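Local coordinates for protein glutamine cyclotransferase (Xanthomonas campestris, PDB 3MBR) that probably catalyses, as a calcium-binding glutaminyl cyclase, the cyclisation of N-terminal glutamine to pyroglutamate with release of ammonia, at residues R76-T81 against G87-L92; Q189-D194 against Y229-T234. The protein carries 1 engineered substitution. All blocks are in the same frame, centred on the assembly; numbering follows the deposited sequence.

Interaction 1. Residues R76-T81 against G87-L92; sequences RLIQLT and GFVYDL
Gln79 and Tyr90 meet through a side-chain hydrogen bond: the tyrosine OH donates to Gln79 OE1 over 2.8 Å, lying nearly on the extended C=O line of the amide (172°). Amide and ring planes stand 58° apart, and OE1 sits at the ring edge. With CG anti to the backbone N (chi1 -178°), the extended Gln79 chain carries the amide out to the buried phenol, and glutamine suits the place because its carbonyl can accept from the OH; NE2 makes a weak hydrogen bond to Ser36. Leu77 runs alongside the same ring, pointing the same way, with its CD2 4.0 Å from Tyr90 CD1. Its CB also receives Leu92 CD2, the two leucines crossing at about a right angle.

These residues belong to the antiparallel hairpin formed by the two middle strands of a four-stranded propeller blade. Leu77 with Tyr90 and Gln79 with Phe88 are hydrogen-bonded pairs, with Leu77 N to Tyr90 O at 2.9 Å and Tyr90 N to Leu77 O at 2.8 Å. Val45, on strand 44-49 of the preceding blade, packs against Leu77, Gln79 and Tyr90; Leu77 and Val45 supply apolar surface between the blades, while the Gln79-Tyr90 bond pairs the phenol OH with the amide oxygen there.

The other face carries Ile78 and Val89, a non-hydrogen-bonded pair whose branched side chains suit a strand and touch loosely, Ile78 CG1 lying 4.3 Å from Val89 CG2. Val89 CG1, anti to its backbone N, instead meets the aliphatic part of Arg76, 3.7 Å from CD. Beyond that apolar stem the arginine chain bends and its NH2 forms a salt bridge with Asp132. Near the turn, Thr81 CG2 approaches the Phe88 ring obliquely, 3.7 Å from CE1, while Thr81 OG1 is hydrogen-bonded to Glu86 O.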
loop_
_atom_site.group_PDB
_atom_site.type_symbol
_atom_site.label_atom_id
_atom_site.label_comp_id
_atom_site.label_asym_id
_atom_site.label_seq_id
_atom_site.Cartn_x
_atom_site.Cartn_y
_atom_site.Cartn_z
ATOM N N ARG A 76 -6.602 -11.109 -11.228
ATOM C CA ARG A 76 -6.525 -9.697 -11.629
ATOM C C ARG A 76 -5.617 -8.846 -10.742
ATOM O O ARG A 76 -5.480 -9.113 -9.543
ATOM C CB ARG A 76 -7.950 -9.032 -11.627
ATOM C CG ARG A 76 -8.858 -9.859 -12.538
ATOM C CD ARG A 76 -10.188 -9.395 -12.790
ATOM N NE ARG A 76 -11.092 -9.169 -11.676
ATOM C CZ ARG A 76 -11.874 -10.082 -11.066
ATOM N NH1 ARG A 76 -11.799 -11.382 -11.316
ATOM N NH2 ARG A 76 -12.714 -9.665 -10.137
ATOM N N LEU A 77 -5.091 -7.780 -11.341
ATOM C CA LEU A 77 -4.391 -6.717 -10.612
ATOM C C LEU A 77 -5.167 -5.452 -10.801
ATOM O O LEU A 77 -5.440 -5.045 -11.926
ATOM C CB LEU A 77 -2.941 -6.607 -11.063
ATOM C CG LEU A 77 -2.024 -5.747 -10.239
ATOM C CD1 LEU A 77 -0.623 -6.144 -10.593
ATOM C CD2 LEU A 77 -2.213 -4.299 -10.493
ATOM N N ILE A 78 -5.612 -4.866 -9.705
ATOM C CA ILE A 78 -6.464 -3.629 -9.779
ATOM C C ILE A 78 -5.628 -2.450 -9.346
ATOM O O ILE A 78 -4.941 -2.538 -8.335
ATOM C CB ILE A 78 -7.741 -3.848 -8.871
ATOM C CG1 ILE A 78 -8.502 -5.087 -9.367
ATOM C CG2 ILE A 78 -8.581 -2.591 -8.883
ATOM C CD1 ILE A 78 -9.565 -5.584 -8.525
ATOM N N GLN A 79 -5.714 -1.353 -10.109
ATOM C CA GLN A 79 -4.890 -0.197 -9.799
ATOM C C GLN A 79 -5.695 1.079 -9.842
ATOM O O GLN A 79 -6.553 1.256 -10.722
ATOM C CB GLN A 79 -3.780 -0.123 -10.844
ATOM C CG GLN A 79 -2.797 1.056 -10.580
ATOM C CD GLN A 79 -1.652 1.108 -11.517
ATOM O OE1 GLN A 79 -1.773 0.808 -12.690
ATOM N NE2 GLN A 79 -0.487 1.518 -11.004
ATOM N N LEU A 80 -5.396 2.033 -8.951
ATOM C CA LEU A 80 -5.962 3.384 -8.945
ATOM C C LEU A 80 -5.034 4.335 -9.661
ATOM O O LEU A 80 -3.887 3.996 -9.965
ATOM C CB LEU A 80 -6.234 3.885 -7.516
ATOM C CG LEU A 80 -7.017 2.940 -6.634
ATOM C CD1 LEU A 80 -7.020 3.498 -5.196
ATOM C CD2 LEU A 80 -8.429 2.790 -7.166
ATOM N N THR A 81 -5.551 5.529 -9.981
ATOM C CA THR A 81 -4.668 6.566 -10.469
ATOM C C THR A 81 -4.754 7.733 -9.534
ATOM O O THR A 81 -5.761 7.929 -8.800
ATOM C CB THR A 81 -5.065 7.043 -11.878
ATOM O OG1 THR A 81 -6.427 7.525 -11.861
ATOM C CG2 THR A 81 -4.855 5.990 -12.940
ATOM N N GLY A 87 -9.516 3.954 -12.839
ATOM C CA GLY A 87 -8.775 2.790 -12.400
ATOM C C GLY A 87 -8.644 1.801 -13.519
ATOM O O GLY A 87 -9.376 1.857 -14.492
ATOM N N PHE A 88 -7.740 0.853 -13.369
ATOM C CA PHE A 88 -7.479 -0.172 -14.378
ATOM C C PHE A 88 -7.460 -1.546 -13.773
ATOM O O PHE A 88 -7.091 -1.716 -12.580
ATOM C CB PHE A 88 -6.110 0.149 -14.996
ATOM C CG PHE A 88 -6.164 1.551 -15.719
ATOM C CD1 PHE A 88 -5.468 2.638 -15.248
ATOM C CD2 PHE A 88 -7.081 1.744 -16.734
ATOM C CE1 PHE A 88 -5.489 3.894 -15.913
ATOM C CE2 PHE A 88 -7.211 3.036 -17.382
ATOM C CZ PHE A 88 -6.436 4.095 -16.906
ATOM N N VAL A 89 -7.860 -2.491 -14.570
ATOM C CA VAL A 89 -7.749 -3.881 -14.141
ATOM C C VAL A 89 -6.878 -4.565 -15.160
ATOM O O VAL A 89 -7.194 -4.481 -16.362
ATOM C CB VAL A 89 -9.162 -4.588 -14.077
ATOM C CG1 VAL A 89 -9.025 -6.061 -13.723
ATOM C CG2 VAL A 89 -10.174 -3.809 -13.169
ATOM N N TYR A 90 -5.828 -5.241 -14.695
ATOM C CA TYR A 90 -4.925 -5.978 -15.559
ATOM C C TYR A 90 -5.137 -7.463 -15.347
ATOM O O TYR A 90 -5.463 -7.868 -14.236
ATOM C CB TYR A 90 -3.430 -5.679 -15.179
ATOM C CG TYR A 90 -3.015 -4.246 -15.257
ATOM C CD1 TYR A 90 -3.266 -3.387 -14.221
ATOM C CD2 TYR A 90 -2.350 -3.743 -16.367
ATOM C CE1 TYR A 90 -2.874 -2.062 -14.253
ATOM C CE2 TYR A 90 -1.945 -2.351 -16.440
ATOM C CZ TYR A 90 -2.208 -1.526 -15.345
ATOM O OH TYR A 90 -1.830 -0.175 -15.273
ATOM N N ASP A 91 -4.881 -8.265 -16.385
ATOM C CA ASP A 91 -4.678 -9.703 -16.129
ATOM C C ASP A 91 -3.345 -9.802 -15.390
ATOM O O ASP A 91 -2.320 -9.273 -15.847
ATOM C CB ASP A 91 -4.579 -10.409 -17.471
ATOM C CG ASP A 91 -4.253 -11.873 -17.348
ATOM O OD1 ASP A 91 -5.163 -12.623 -16.907
ATOM O OD2 ASP A 91 -3.138 -12.287 -17.777
ATOM N N LEU A 92 -3.342 -10.448 -14.238
ATOM C CA LEU A 92 -2.160 -10.553 -13.427
ATOM C C LEU A 92 -1.007 -11.250 -14.130
ATOM O O LEU A 92 0.131 -10.776 -14.093
ATOM C CB LEU A 92 -2.527 -11.384 -12.214
ATOM C CG LEU A 92 -2.455 -10.952 -10.791
ATOM C CD1 LEU A 92 -2.467 -12.261 -10.013
ATOM C CD2 LEU A 92 -1.250 -10.207 -10.484
#

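Interaction 2. Residues Q189-D194 against Y229-T234; sequences QALVPD and YEIRLT
Leu191 lies over one face of the Tyr229 ring, carried there by a short turn of helical backbone conformation. At the start of that turn, Gln189 O accepts a bond from Val192 N and Gln189 N is tied to Asp187, polar links suited to an exposed bend. Ala190, exposed, touches Tyr9 of strand 9-16 with its methyl. Leu191 then points toward strand 227-233. Its CG is anti to its own carbonyl carbon (chi1 -56°), which brings CD2 over the centre of the ring, 4.0 Å from the Tyr229 centroid, in a CH-pi contact. CD1 sits above the rim, 4.0 Å from Tyr229 CD1. The two side chains overlap while running in opposite senses. The flat tyrosine ring offers a broad face to the leucine methyls, and branched Ile231, two residues further along, presents CG2 beside it, 4.2 Å from Leu191 CD1. Val192 and Pro193 follow, both packing on Trp225, which Leu191 touches too. Because no hydrogen bond or salt bridge crosses between the segments, the loop is held against the propeller blade here by dispersion and the weak CH-pi attraction, which depend on close fit of shape more than on exact direction.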
loop_
_atom_site.group_PDB
_atom_site.type_symbol
_atom_site.label_atom_id
_atom_site.label_comp_id
_atom_site.label_asym_id
_atom_site.label_seq_id
_atom_site.Cartn_x
_atom_site.Cartn_y
_atom_site.Cartn_z
ATOM N N GLN A 189 10.205 5.286 11.876
ATOM C CA GLN A 189 11.117 6.428 11.516
ATOM C C GLN A 189 12.558 5.925 11.290
ATOM O O GLN A 189 13.345 6.543 10.475
ATOM C CB GLN A 189 11.108 7.491 12.631
ATOM C CG GLN A 189 11.472 6.931 14.051
ATOM C CD GLN A 189 11.448 7.959 15.206
ATOM O OE1 GLN A 189 11.263 9.160 14.990
ATOM N NE2 GLN A 189 11.623 7.469 16.445
ATOM N N ALA A 190 12.994 4.914 12.052
ATOM C CA ALA A 190 14.343 4.351 11.879
ATOM C C ALA A 190 14.700 3.868 10.433
ATOM O O ALA A 190 15.873 3.934 10.014
ATOM C CB ALA A 190 14.674 3.217 12.962
ATOM N N LEU A 191 13.683 3.526 9.652
ATOM C CA LEU A 191 13.875 2.998 8.310
ATOM C C LEU A 191 13.759 4.038 7.227
ATOM O O LEU A 191 14.071 3.755 6.072
ATOM C CB LEU A 191 12.773 1.953 8.060
ATOM C CG LEU A 191 12.675 0.785 9.098
ATOM C CD1 LEU A 191 11.677 -0.245 8.626
ATOM C CD2 LEU A 191 14.019 0.108 9.377
ATOM N N VAL A 192 13.206 5.183 7.533
ATOM C CA VAL A 192 12.963 6.220 6.543
ATOM C C VAL A 192 14.372 6.835 6.218
ATOM O O VAL A 192 15.183 7.152 7.156
ATOM C CB VAL A 192 11.804 7.176 6.999
ATOM C CG1 VAL A 192 11.517 8.310 5.936
ATOM C CG2 VAL A 192 10.525 6.393 7.235
ATOM N N PRO A 193 14.744 6.890 4.921
ATOM C CA PRO A 193 16.120 7.299 4.551
ATOM C C PRO A 193 16.515 8.621 5.122
ATOM O O PRO A 193 17.697 8.791 5.510
ATOM C CB PRO A 193 16.050 7.417 3.034
ATOM C CG PRO A 193 15.135 6.311 2.673
ATOM C CD PRO A 193 14.047 6.311 3.743
ATOM N N ASP A 194 15.585 9.565 5.185
ATOM C CA ASP A 194 15.931 10.743 5.985
ATOM C C ASP A 194 14.759 11.528 6.531
ATOM O O ASP A 194 14.319 12.524 5.956
ATOM C CB ASP A 194 17.043 11.598 5.340
ATOM C CG ASP A 194 16.525 12.769 4.542
ATOM O OD1 ASP A 194 15.538 12.632 3.758
ATOM O OD2 ASP A 194 17.160 13.824 4.691
ATOM N N TYR A 229 12.444 -3.886 3.551
ATOM C CA TYR A 229 12.658 -4.557 4.868
ATOM C C TYR A 229 11.576 -5.543 5.170
ATOM O O TYR A 229 10.403 -5.256 5.007
ATOM C CB TYR A 229 12.616 -3.546 5.994
ATOM C CG TYR A 229 13.706 -2.501 5.880
ATOM C CD1 TYR A 229 13.470 -1.297 5.191
ATOM C CD2 TYR A 229 14.929 -2.682 6.460
ATOM C CE1 TYR A 229 14.438 -0.335 5.083
ATOM C CE2 TYR A 229 15.905 -1.692 6.375
ATOM C CZ TYR A 229 15.674 -0.544 5.625
ATOM O OH TYR A 229 16.632 0.435 5.578
ATOM N N GLU A 230 11.957 -6.737 5.615
ATOM C CA GLU A 230 10.997 -7.661 6.255
ATOM C C GLU A 230 11.062 -7.326 7.732
ATOM O O GLU A 230 12.133 -7.329 8.324
ATOM C CB GLU A 230 11.451 -9.132 6.014
ATOM C CG GLU A 230 10.523 -10.142 6.662
ATOM C CD GLU A 230 10.945 -11.572 6.387
ATOM O OE1 GLU A 230 10.420 -12.448 7.090
ATOM O OE2 GLU A 230 11.773 -11.797 5.474
ATOM N N ILE A 231 9.908 -7.069 8.321
ATOM C CA ILE A 231 9.825 -6.688 9.747
ATOM C C ILE A 231 8.837 -7.631 10.481
ATOM O O ILE A 231 7.876 -8.098 9.887
ATOM C CB ILE A 231 9.411 -5.239 9.892
ATOM C CG1 ILE A 231 8.030 -4.984 9.380
ATOM C CG2 ILE A 231 10.415 -4.248 9.270
ATOM C CD1 ILE A 231 7.521 -3.568 9.755
ATOM N N ARG A 232 9.159 -7.892 11.743
ATOM C CA ARG A 232 8.275 -8.704 12.549
ATOM C C ARG A 232 7.731 -7.814 13.692
ATOM O O ARG A 232 8.526 -7.199 14.397
ATOM C CB ARG A 232 9.049 -9.921 13.091
ATOM C CG ARG A 232 8.113 -11.044 13.712
ATOM C CD ARG A 232 7.748 -12.004 12.543
ATOM N NE ARG A 232 8.879 -12.834 12.082
ATOM C CZ ARG A 232 9.390 -12.995 10.807
ATOM N NH1 ARG A 232 8.932 -12.374 9.568
ATOM N NH2 ARG A 232 10.433 -13.883 10.852
ATOM N N LEU A 233 6.417 -7.674 13.840
ATOM C CA LEU A 233 5.835 -6.844 14.899
ATOM C C LEU A 233 5.938 -7.546 16.253
ATOM O O LEU A 233 5.753 -8.782 16.340
ATOM C CB LEU A 233 4.376 -6.569 14.637
ATOM C CG LEU A 233 4.125 -5.865 13.258
ATOM C CD1 LEU A 233 2.669 -5.427 13.182
ATOM C CD2 LEU A 233 5.072 -4.627 13.073
ATOM N N THR A 234 6.277 -6.801 17.308
ATOM C CA THR A 234 6.351 -7.386 18.663
ATOM C C THR A 234 4.972 -7.404 19.272
ATOM O O THR A 234 4.334 -6.403 19.282
ATOM C CB THR A 234 7.262 -6.469 19.504
ATOM O OG1 THR A 234 8.533 -6.431 18.844
ATOM C CG2 THR A 234 7.406 -6.953 20.996
#

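Overall arrangement
Interaction 1 precedes interaction 2 along the chain, and the two lie on opposite sides of its centre, with centres 28 Å apart and nearest atoms about 19 Å apart. They share no sheet. Residues 76-81 and 87-92 form the middle hairpin of the blade spanning strands 67-73 to 96-102, whereas strand 227-233 belongs to the blade in which it pairs with the N-terminal strand 9-16, closing the propeller ring. The 189-194 loop leads into that blade from strand 182-187 of the preceding one. Interaction 1 thus builds a blade from within, and interaction 2 packs a connection onto another, both around the ring that holds the calcium ion near its middle.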